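Local coordinates for protein peroxinectin A (Dictyostelium discoideum, PDB 6ERC) that catalyses the hydrogen peroxide-dependent oxidation of phenolic donors, and oxidises iodide and thiocyanate, as a secreted haem peroxidase of the animal type, at residues E353-I358 with E442-G447; L402-V407 with F454-Y459. One frame throughout, in Å; residues are numbered along the deposited sequence.

Along the chain the two contacts interleave, in the order 353-358, 402-407, 442-447, 454-459, so neither lies within the span of the other. Their centres are about 15 Å apart, on the same side of the chain's centre. The short run joining 442-447 to helix 452-467 connects them: interaction 1 uses the loop before this helix, interaction 2 the helix itself, and Met445 CE packs on Tyr455 CD1 at 3.8 Å where the two meet. Together they join helix 452-467 and the loop before it to the calcium-binding loop and to the end of helix 395-401, with the side chains of Ile356 and Ile457 about 7 Å and about 10 Å from the haem.

Interaction 1 of 2, residues E353-I358 with E442-G447; sequences EENIDI and EDHMEG. With CA (calcium ion), chain G.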
ATOM      1  N   GLU A 353     -11.465  -2.256 -12.546  1.00 54.73           N
ATOM      2  CA  GLU A 353     -10.080  -2.667 -12.356  1.00 54.83           C
ATOM      3  C   GLU A 353      -9.885  -4.105 -12.834  1.00 54.96           C
ATOM      4  O   GLU A 353     -10.777  -4.731 -13.413  1.00 55.42           O
ATOM      5  CB  GLU A 353      -9.665  -2.512 -10.894  1.00 52.57           C
ATOM      6  CG  GLU A 353     -10.276  -3.538  -9.948  1.00 52.71           C
ATOM      7  CD  GLU A 353      -9.657  -3.491  -8.569  1.00 52.98           C
ATOM      8  OE1 GLU A 353      -8.811  -2.604  -8.329  1.00 52.29           O
ATOM      9  OE2 GLU A 353     -10.007  -4.346  -7.729  1.00 53.46           O
ATOM     10  N   GLU A 354      -8.697  -4.640 -12.577  1.00 55.90           N
ATOM     11  CA  GLU A 354      -8.324  -5.988 -12.971  1.00 55.75           C
ATOM     12  C   GLU A 354      -8.655  -6.978 -11.854  1.00 55.51           C
ATOM     13  O   GLU A 354      -8.843  -6.603 -10.695  1.00 54.54           O
ATOM     14  CB  GLU A 354      -6.831  -6.022 -13.304  1.00 54.69           C
ATOM     15  CG  GLU A 354      -6.393  -7.128 -14.239  1.00 57.71           C
ATOM     16  CD  GLU A 354      -7.124  -7.114 -15.562  1.00 58.34           C
ATOM     17  OE1 GLU A 354      -6.991  -6.107 -16.291  1.00 58.68           O
ATOM     18  OE2 GLU A 354      -7.828  -8.103 -15.866  1.00 56.72           O
ATOM     19  N   ASN A 355      -8.728  -8.256 -12.216  1.00 57.74           N
ATOM     20  CA  ASN A 355      -9.077  -9.288 -11.251  1.00 56.92           C
ATOM     21  C   ASN A 355      -7.882  -9.635 -10.372  1.00 55.15           C
ATOM     22  O   ASN A 355      -6.725  -9.519 -10.785  1.00 54.57           O
ATOM     23  CB  ASN A 355      -9.566 -10.546 -11.964  1.00 57.18           C
ATOM     24  CG  ASN A 355     -10.367 -11.456 -11.055  1.00 57.64           C
ATOM     25  OD1 ASN A 355     -11.315 -11.024 -10.402  1.00 59.03           O
ATOM     26  ND2 ASN A 355      -9.985 -12.722 -11.007  1.00 58.71           N
ATOM     27  N   ILE A 356      -8.172 -10.069  -9.150  1.00 56.27           N
ATOM     28  CA  ILE A 356      -7.137 -10.486  -8.211  1.00 57.34           C
ATOM     29  C   ILE A 356      -6.901 -11.973  -8.429  1.00 59.02           C
ATOM     30  O   ILE A 356      -7.721 -12.811  -8.044  1.00 59.87           O
ATOM     31  CB  ILE A 356      -7.525 -10.185  -6.760  1.00 56.88           C
ATOM     32  CG1 ILE A 356      -7.590  -8.673  -6.543  1.00 56.42           C
ATOM     33  CG2 ILE A 356      -6.504 -10.794  -5.801  1.00 55.07           C
ATOM     34  CD1 ILE A 356      -8.453  -8.256  -5.380  1.00 55.15           C
ATOM     35  N   ASP A 357      -5.774 -12.295  -9.046  1.00 58.11           N
ATOM     36  CA  ASP A 357      -5.458 -13.649  -9.461  1.00 57.94           C
ATOM     37  C   ASP A 357      -3.950 -13.713  -9.670  1.00 57.87           C
ATOM     38  O   ASP A 357      -3.222 -12.782  -9.316  1.00 57.67           O
ATOM     39  CB  ASP A 357      -6.260 -14.009 -10.713  1.00 58.14           C
ATOM     40  CG  ASP A 357      -6.197 -12.926 -11.764  1.00 56.41           C
ATOM     41  OD1 ASP A 357      -5.216 -12.152 -11.760  1.00 54.47           O
ATOM     42  OD2 ASP A 357      -7.130 -12.836 -12.584  1.00 57.54           O
ATOM     43  N   ILE A 358      -3.469 -14.813 -10.248  1.00 60.28           N
ATOM     44  CA  ILE A 358      -2.030 -14.960 -10.418  1.00 60.07           C
ATOM     45  C   ILE A 358      -1.470 -13.991 -11.450  1.00 58.90           C
ATOM     46  O   ILE A 358      -0.252 -13.800 -11.509  1.00 58.85           O
ATOM     47  CB  ILE A 358      -1.678 -16.408 -10.803  1.00 58.37           C
ATOM     48  CG1 ILE A 358      -2.378 -16.810 -12.105  1.00 59.39           C
ATOM     49  CG2 ILE A 358      -2.048 -17.353  -9.669  1.00 58.55           C
ATOM     50  CD1 ILE A 358      -1.867 -18.103 -12.699  1.00 60.69           C
ATOM     51  N   GLU A 442      -5.951 -18.898  -4.917  1.00 57.68           N
ATOM     52  CA  GLU A 442      -7.150 -19.392  -4.260  1.00 58.17           C
ATOM     53  C   GLU A 442      -8.402 -18.760  -4.857  1.00 58.74           C
ATOM     54  O   GLU A 442      -8.371 -17.675  -5.445  1.00 58.10           O
ATOM     55  CB  GLU A 442      -7.099 -19.101  -2.760  1.00 57.54           C
ATOM     56  CG  GLU A 442      -6.007 -19.853  -2.019  1.00 58.35           C
ATOM     57  CD  GLU A 442      -5.956 -19.514  -0.543  1.00 56.80           C
ATOM     58  OE1 GLU A 442      -6.708 -18.617  -0.106  1.00 55.05           O
ATOM     59  OE2 GLU A 442      -5.160 -20.152   0.180  1.00 55.71           O
ATOM     60  N   ASP A 443      -9.520 -19.463  -4.696  1.00 60.54           N
ATOM     61  CA  ASP A 443     -10.818 -18.893  -5.023  1.00 60.76           C
ATOM     62  C   ASP A 443     -11.184 -17.822  -4.001  1.00 59.41           C
ATOM     63  O   ASP A 443     -10.869 -17.941  -2.815  1.00 58.49           O
ATOM     64  CB  ASP A 443     -11.887 -19.986  -5.045  1.00 60.56           C
ATOM     65  CG  ASP A 443     -11.525 -21.135  -5.962  1.00 61.92           C
ATOM     66  OD1 ASP A 443     -10.980 -20.876  -7.055  1.00 61.47           O
ATOM     67  OD2 ASP A 443     -11.778 -22.299  -5.584  1.00 62.77           O
ATOM     68  N   HIS A 444     -11.848 -16.769  -4.468  1.00 59.14           N
ATOM     69  CA  HIS A 444     -12.227 -15.678  -3.582  1.00 59.74           C
ATOM     70  C   HIS A 444     -13.289 -16.132  -2.588  1.00 59.39           C
ATOM     71  O   HIS A 444     -14.233 -16.844  -2.941  1.00 59.81           O
ATOM     72  CB  HIS A 444     -12.750 -14.491  -4.389  1.00 59.08           C
ATOM     73  CG  HIS A 444     -11.722 -13.866  -5.280  1.00 59.34           C
ATOM     74  ND1 HIS A 444     -12.042 -12.942  -6.251  1.00 59.28           N
ATOM     75  CD2 HIS A 444     -10.379 -14.029  -5.345  1.00 59.39           C
ATOM     76  CE1 HIS A 444     -10.942 -12.565  -6.878  1.00 59.18           C
ATOM     77  NE2 HIS A 444      -9.919 -13.210  -6.347  1.00 59.24           N
ATOM     78  N   MET A 445     -13.131 -15.711  -1.335  1.00 58.70           N
ATOM     79  CA  MET A 445     -14.137 -15.987  -0.319  1.00 59.18           C
ATOM     80  C   MET A 445     -15.467 -15.356  -0.713  1.00 60.14           C
ATOM     81  O   MET A 445     -15.514 -14.327  -1.391  1.00 60.64           O
ATOM     82  CB  MET A 445     -13.684 -15.446   1.037  1.00 57.73           C
ATOM     83  CG  MET A 445     -12.540 -16.219   1.659  1.00 58.28           C
ATOM     84  SD  MET A 445     -13.108 -17.482   2.817  1.00 60.19           S
ATOM     85  CE  MET A 445     -13.445 -16.483   4.266  1.00 56.98           C
ATOM     86  N   GLU A 446     -16.558 -15.986  -0.277  1.00 62.12           N
ATOM     87  CA  GLU A 446     -17.888 -15.484  -0.598  1.00 62.99           C
ATOM     88  C   GLU A 446     -18.031 -14.046  -0.117  1.00 61.37           C
ATOM     89  O   GLU A 446     -17.807 -13.748   1.060  1.00 61.06           O
ATOM     90  CB  GLU A 446     -18.960 -16.371   0.036  1.00 64.04           C
ATOM     91  CG  GLU A 446     -20.385 -15.977  -0.337  1.00 64.22           C
ATOM     92  CD  GLU A 446     -21.409 -17.041   0.026  1.00 66.11           C
ATOM     93  OE1 GLU A 446     -21.022 -18.077   0.611  1.00 66.82           O
ATOM     94  OE2 GLU A 446     -22.603 -16.846  -0.283  1.00 67.27           O
ATOM     95  N   GLY A 447     -18.394 -13.153  -1.034  1.00 60.49           N
ATOM     96  CA  GLY A 447     -18.502 -11.748  -0.713  1.00 60.46           C
ATOM     97  C   GLY A 447     -17.186 -11.019  -0.595  1.00 59.27           C
ATOM     98  O   GLY A 447     -17.182  -9.840  -0.224  1.00 59.42           O
TER
HETATM   99 CA    CA G 605      -4.639  -9.873 -11.973  1.00 47.37          CA
HETATM  100  O   HOH W   1      -6.140 -10.442 -13.689  1.00 42.87           O
HETATM  101  O   HOH W   2      -3.851  -8.534 -13.773  1.00 42.47           O
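Two irregular loops come together at Ile356 and His444, whose CA atoms are the closest CA pair of the two, 8.6 Å apart. The imidazole of His444 bridges this gap: NE2 donates to Ile356 O at 2.8 Å, with a moderately bent N-H...O angle of 148°. The donor lies in the carbonyl plane on a lone pair of the oxygen, and the oxygen is nearly in the ring plane, so the ring meets the peptide edge-on. His444 has CG anti to its carbonyl carbon (chi1 -64°), which carries the ring out from its own loop toward this oxygen. Ile356 adds its CB, 3.9 Å from His444 NE2. Asn355 OD1 lies near the plane of the ring, 3.9 Å from His444 CE1, and takes its hydrogen bond from Lys65 N instead.

Behind Ile356 the same loop holds calcium through Asn355 O and Asp357 OD1, each 2.4 Å from the ion. Two waters, Ser306 and Tyr359 O also bind it. The Asn355 amide reaches forward to Asp357, ND2 meeting OD2 at 3.3 Å from above the carboxylate plane.

At the other side of the imidazole, ND1 is hydrogen-bonded to Glu66 OE2. With NE2 spent as a donor to a carbonyl, a carboxylate at ND1 is consistent with a proton on both nitrogens and a cationic ring, although a proton on Glu66 would fit as well. Whichever holds, the two ring nitrogens link Glu66 to the backbone of the calcium loop, at the carbonyl of the residue between the ligands Asn355 and Asp357.

Interaction 2 of 2, residues L402-V407 with F454-Y459; sequences LGLRPV and FYLIIY
The peptide group of Leu402 is the flat group that touches across this contact: its carbonyl O meets Leu456 CD1 at 3.9 Å, and the methyl sits beyond the oxygen, tilted about 30° out of the carbonyl plane, not over a face. No ring takes part, and the rest is branched aliphatic packing without a hydrogen bond between the segments. Leu402 and Leu456 run past each other in opposite directions, with Leu402 CD2 to Leu456 CD2 at 4.1 Å. The other branch of Leu402 turns to Ile457, which it crosses at about a right angle, CD1 reaching Ile457 CG1 at 3.9 Å. Leu404 approaches Leu456 tip to tip, its CD2 4.0 Å from Leu456 CD1. Leu456 serves both leucines: CG lies opposite the backbone N (chi1 -164°), CD1 comes up against Leu404 and the Leu402 carbonyl, and CD2 lies beside the Leu402 side chain. Ile457 also rests on Ala300 of helix 294-300.

Gly403 (phi 82°) is the left-handed residue of the Schellman motif that ends helix 395-401. Leucines on either side of it point to helix 452-467, so that the apolar residues of a Schellman-capped helix end pack on a neighbouring helix within the haem peroxidase fold, whose regular structure is mainly helix.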
ATOM      1  N   LEU A 402      -1.546 -20.652  10.509  1.00 55.05           N
ATOM      2  CA  LEU A 402      -2.701 -19.778  10.662  1.00 54.61           C
ATOM      3  C   LEU A 402      -3.935 -20.525  11.145  1.00 56.01           C
ATOM      4  O   LEU A 402      -5.009 -19.922  11.244  1.00 54.95           O
ATOM      5  CB  LEU A 402      -3.017 -19.077   9.336  1.00 54.94           C
ATOM      6  CG  LEU A 402      -1.960 -18.108   8.801  1.00 54.54           C
ATOM      7  CD1 LEU A 402      -2.318 -17.667   7.391  1.00 53.64           C
ATOM      8  CD2 LEU A 402      -1.813 -16.901   9.715  1.00 53.80           C
ATOM      9  N   GLY A 403      -3.811 -21.814  11.445  1.00 57.09           N
ATOM     10  CA  GLY A 403      -4.953 -22.602  11.862  1.00 56.75           C
ATOM     11  C   GLY A 403      -5.804 -23.113  10.727  1.00 56.44           C
ATOM     12  O   GLY A 403      -6.958 -23.487  10.955  1.00 58.26           O
ATOM     13  N   LEU A 404      -5.278 -23.138   9.510  1.00 56.16           N
ATOM     14  CA  LEU A 404      -6.005 -23.633   8.354  1.00 58.44           C
ATOM     15  C   LEU A 404      -5.499 -25.014   7.957  1.00 58.69           C
ATOM     16  O   LEU A 404      -4.383 -25.417   8.294  1.00 58.59           O
ATOM     17  CB  LEU A 404      -5.870 -22.661   7.178  1.00 58.57           C
ATOM     18  CG  LEU A 404      -6.410 -21.249   7.431  1.00 58.16           C
ATOM     19  CD1 LEU A 404      -6.056 -20.312   6.281  1.00 56.23           C
ATOM     20  CD2 LEU A 404      -7.915 -21.277   7.649  1.00 58.00           C
ATOM     21  N   ARG A 405      -6.344 -25.745   7.239  1.00 60.09           N
ATOM     22  CA  ARG A 405      -5.957 -27.068   6.769  1.00 61.73           C
ATOM     23  C   ARG A 405      -5.055 -26.948   5.541  1.00 61.29           C
ATOM     24  O   ARG A 405      -5.338 -26.156   4.640  1.00 61.58           O
ATOM     25  CB  ARG A 405      -7.191 -27.900   6.422  1.00 63.15           C
ATOM     26  CG  ARG A 405      -7.885 -28.524   7.623  1.00 64.52           C
ATOM     27  CD  ARG A 405      -8.996 -29.470   7.190  1.00 65.17           C
ATOM     28  NE  ARG A 405      -9.301 -30.468   8.212  1.00 66.81           N
ATOM     29  CZ  ARG A 405      -8.582 -31.566   8.431  1.00 68.13           C
ATOM     30  NH1 ARG A 405      -7.499 -31.815   7.703  1.00 67.47           N
ATOM     31  NH2 ARG A 405      -8.943 -32.419   9.383  1.00 69.86           N
ATOM     32  N   PRO A 406      -3.970 -27.717   5.472  1.00 63.10           N
ATOM     33  CA  PRO A 406      -3.108 -27.657   4.286  1.00 61.27           C
ATOM     34  C   PRO A 406      -3.745 -28.366   3.103  1.00 60.31           C
ATOM     35  O   PRO A 406      -4.546 -29.289   3.259  1.00 60.98           O
ATOM     36  CB  PRO A 406      -1.832 -28.367   4.743  1.00 61.03           C
ATOM     37  CG  PRO A 406      -2.304 -29.337   5.769  1.00 61.11           C
ATOM     38  CD  PRO A 406      -3.468 -28.685   6.465  1.00 61.62           C
ATOM     39  N   VAL A 407      -3.383 -27.916   1.905  1.00 59.57           N
ATOM     40  CA  VAL A 407      -3.890 -28.532   0.685  1.00 60.63           C
ATOM     41  C   VAL A 407      -3.166 -29.849   0.450  1.00 61.72           C
ATOM     42  O   VAL A 407      -2.020 -30.042   0.872  1.00 61.22           O
ATOM     43  CB  VAL A 407      -3.735 -27.589  -0.525  1.00 60.49           C
ATOM     44  CG1 VAL A 407      -4.537 -26.313  -0.318  1.00 59.56           C
ATOM     45  CG2 VAL A 407      -2.266 -27.278  -0.789  1.00 58.89           C
ATOM     46  N   PHE A 454      -5.357 -15.054   2.277  1.00 52.30           N
ATOM     47  CA  PHE A 454      -5.183 -13.607   2.333  1.00 53.28           C
ATOM     48  C   PHE A 454      -6.283 -12.953   3.164  1.00 52.67           C
ATOM     49  O   PHE A 454      -6.030 -11.991   3.897  1.00 51.64           O
ATOM     50  CB  PHE A 454      -5.156 -13.030   0.916  1.00 53.54           C
ATOM     51  CG  PHE A 454      -3.862 -13.266   0.173  1.00 52.50           C
ATOM     52  CD1 PHE A 454      -2.850 -14.042   0.718  1.00 52.77           C
ATOM     53  CD2 PHE A 454      -3.657 -12.693  -1.071  1.00 52.42           C
ATOM     54  CE1 PHE A 454      -1.666 -14.241   0.032  1.00 52.99           C
ATOM     55  CE2 PHE A 454      -2.476 -12.892  -1.759  1.00 53.00           C
ATOM     56  CZ  PHE A 454      -1.480 -13.667  -1.206  1.00 53.34           C
ATOM     57  N   TYR A 455      -7.510 -13.467   3.065  1.00 53.15           N
ATOM     58  CA  TYR A 455      -8.607 -12.951   3.876  1.00 52.89           C
ATOM     59  C   TYR A 455      -8.250 -12.976   5.358  1.00 53.61           C
ATOM     60  O   TYR A 455      -8.443 -11.988   6.076  1.00 51.81           O
ATOM     61  CB  TYR A 455      -9.865 -13.780   3.612  1.00 54.51           C
ATOM     62  CG  TYR A 455     -11.102 -13.334   4.352  1.00 53.85           C
ATOM     63  CD1 TYR A 455     -11.299 -13.668   5.685  1.00 53.61           C
ATOM     64  CD2 TYR A 455     -12.090 -12.606   3.707  1.00 55.02           C
ATOM     65  CE1 TYR A 455     -12.436 -13.274   6.358  1.00 54.80           C
ATOM     66  CE2 TYR A 455     -13.230 -12.207   4.373  1.00 55.18           C
ATOM     67  CZ  TYR A 455     -13.399 -12.543   5.697  1.00 55.78           C
ATOM     68  OH  TYR A 455     -14.538 -12.148   6.363  1.00 56.35           O
ATOM     69  N   LEU A 456      -7.721 -14.106   5.831  1.00 54.34           N
ATOM     70  CA  LEU A 456      -7.431 -14.253   7.253  1.00 53.93           C
ATOM     71  C   LEU A 456      -6.328 -13.298   7.696  1.00 53.67           C
ATOM     72  O   LEU A 456      -6.415 -12.702   8.775  1.00 54.38           O
ATOM     73  CB  LEU A 456      -7.050 -15.701   7.557  1.00 54.36           C
ATOM     74  CG  LEU A 456      -7.088 -16.139   9.023  1.00 54.53           C
ATOM     75  CD1 LEU A 456      -7.362 -17.631   9.112  1.00 55.60           C
ATOM     76  CD2 LEU A 456      -5.793 -15.798   9.747  1.00 53.90           C
ATOM     77  N   ILE A 457      -5.285 -13.137   6.879  1.00 51.48           N
ATOM     78  CA  ILE A 457      -4.179 -12.263   7.258  1.00 50.39           C
ATOM     79  C   ILE A 457      -4.635 -10.809   7.287  1.00 51.32           C
ATOM     80  O   ILE A 457      -4.266 -10.046   8.189  1.00 49.16           O
ATOM     81  CB  ILE A 457      -2.991 -12.468   6.299  1.00 50.94           C
ATOM     82  CG1 ILE A 457      -2.502 -13.919   6.358  1.00 53.49           C
ATOM     83  CG2 ILE A 457      -1.844 -11.521   6.648  1.00 50.08           C
ATOM     84  CD1 ILE A 457      -1.618 -14.320   5.200  1.00 51.66           C
ATOM     85  N   ILE A 458      -5.441 -10.399   6.307  1.00 50.94           N
ATOM     86  CA  ILE A 458      -5.910  -9.020   6.260  1.00 50.70           C
ATOM     87  C   ILE A 458      -6.879  -8.751   7.405  1.00 51.59           C
ATOM     88  O   ILE A 458      -6.782  -7.734   8.101  1.00 49.68           O
ATOM     89  CB  ILE A 458      -6.549  -8.718   4.894  1.00 50.07           C
ATOM     90  CG1 ILE A 458      -5.492  -8.807   3.790  1.00 50.12           C
ATOM     91  CG2 ILE A 458      -7.185  -7.332   4.895  1.00 50.92           C
ATOM     92  CD1 ILE A 458      -6.067  -8.835   2.389  1.00 50.71           C
ATOM     93  N   TYR A 459      -7.835  -9.660   7.615  1.00 51.70           N
ATOM     94  CA  TYR A 459      -8.769  -9.500   8.723  1.00 51.59           C
ATOM     95  C   TYR A 459      -8.025  -9.355  10.042  1.00 51.06           C
ATOM     96  O   TYR A 459      -8.380  -8.514  10.877  1.00 52.76           O
ATOM     97  CB  TYR A 459      -9.723 -10.694   8.778  1.00 52.78           C
ATOM     98  CG  TYR A 459     -10.764 -10.602   9.873  1.00 52.07           C
ATOM     99  CD1 TYR A 459     -10.454 -10.938  11.185  1.00 51.91           C
ATOM    100  CD2 TYR A 459     -12.058 -10.190   9.592  1.00 52.78           C
ATOM    101  CE1 TYR A 459     -11.400 -10.857  12.187  1.00 53.15           C
ATOM    102  CE2 TYR A 459     -13.013 -10.108  10.589  1.00 53.20           C
ATOM    103  CZ  TYR A 459     -12.679 -10.442  11.884  1.00 53.51           C
ATOM    104  OH  TYR A 459     -13.627 -10.360  12.880  1.00 54.43           O
TER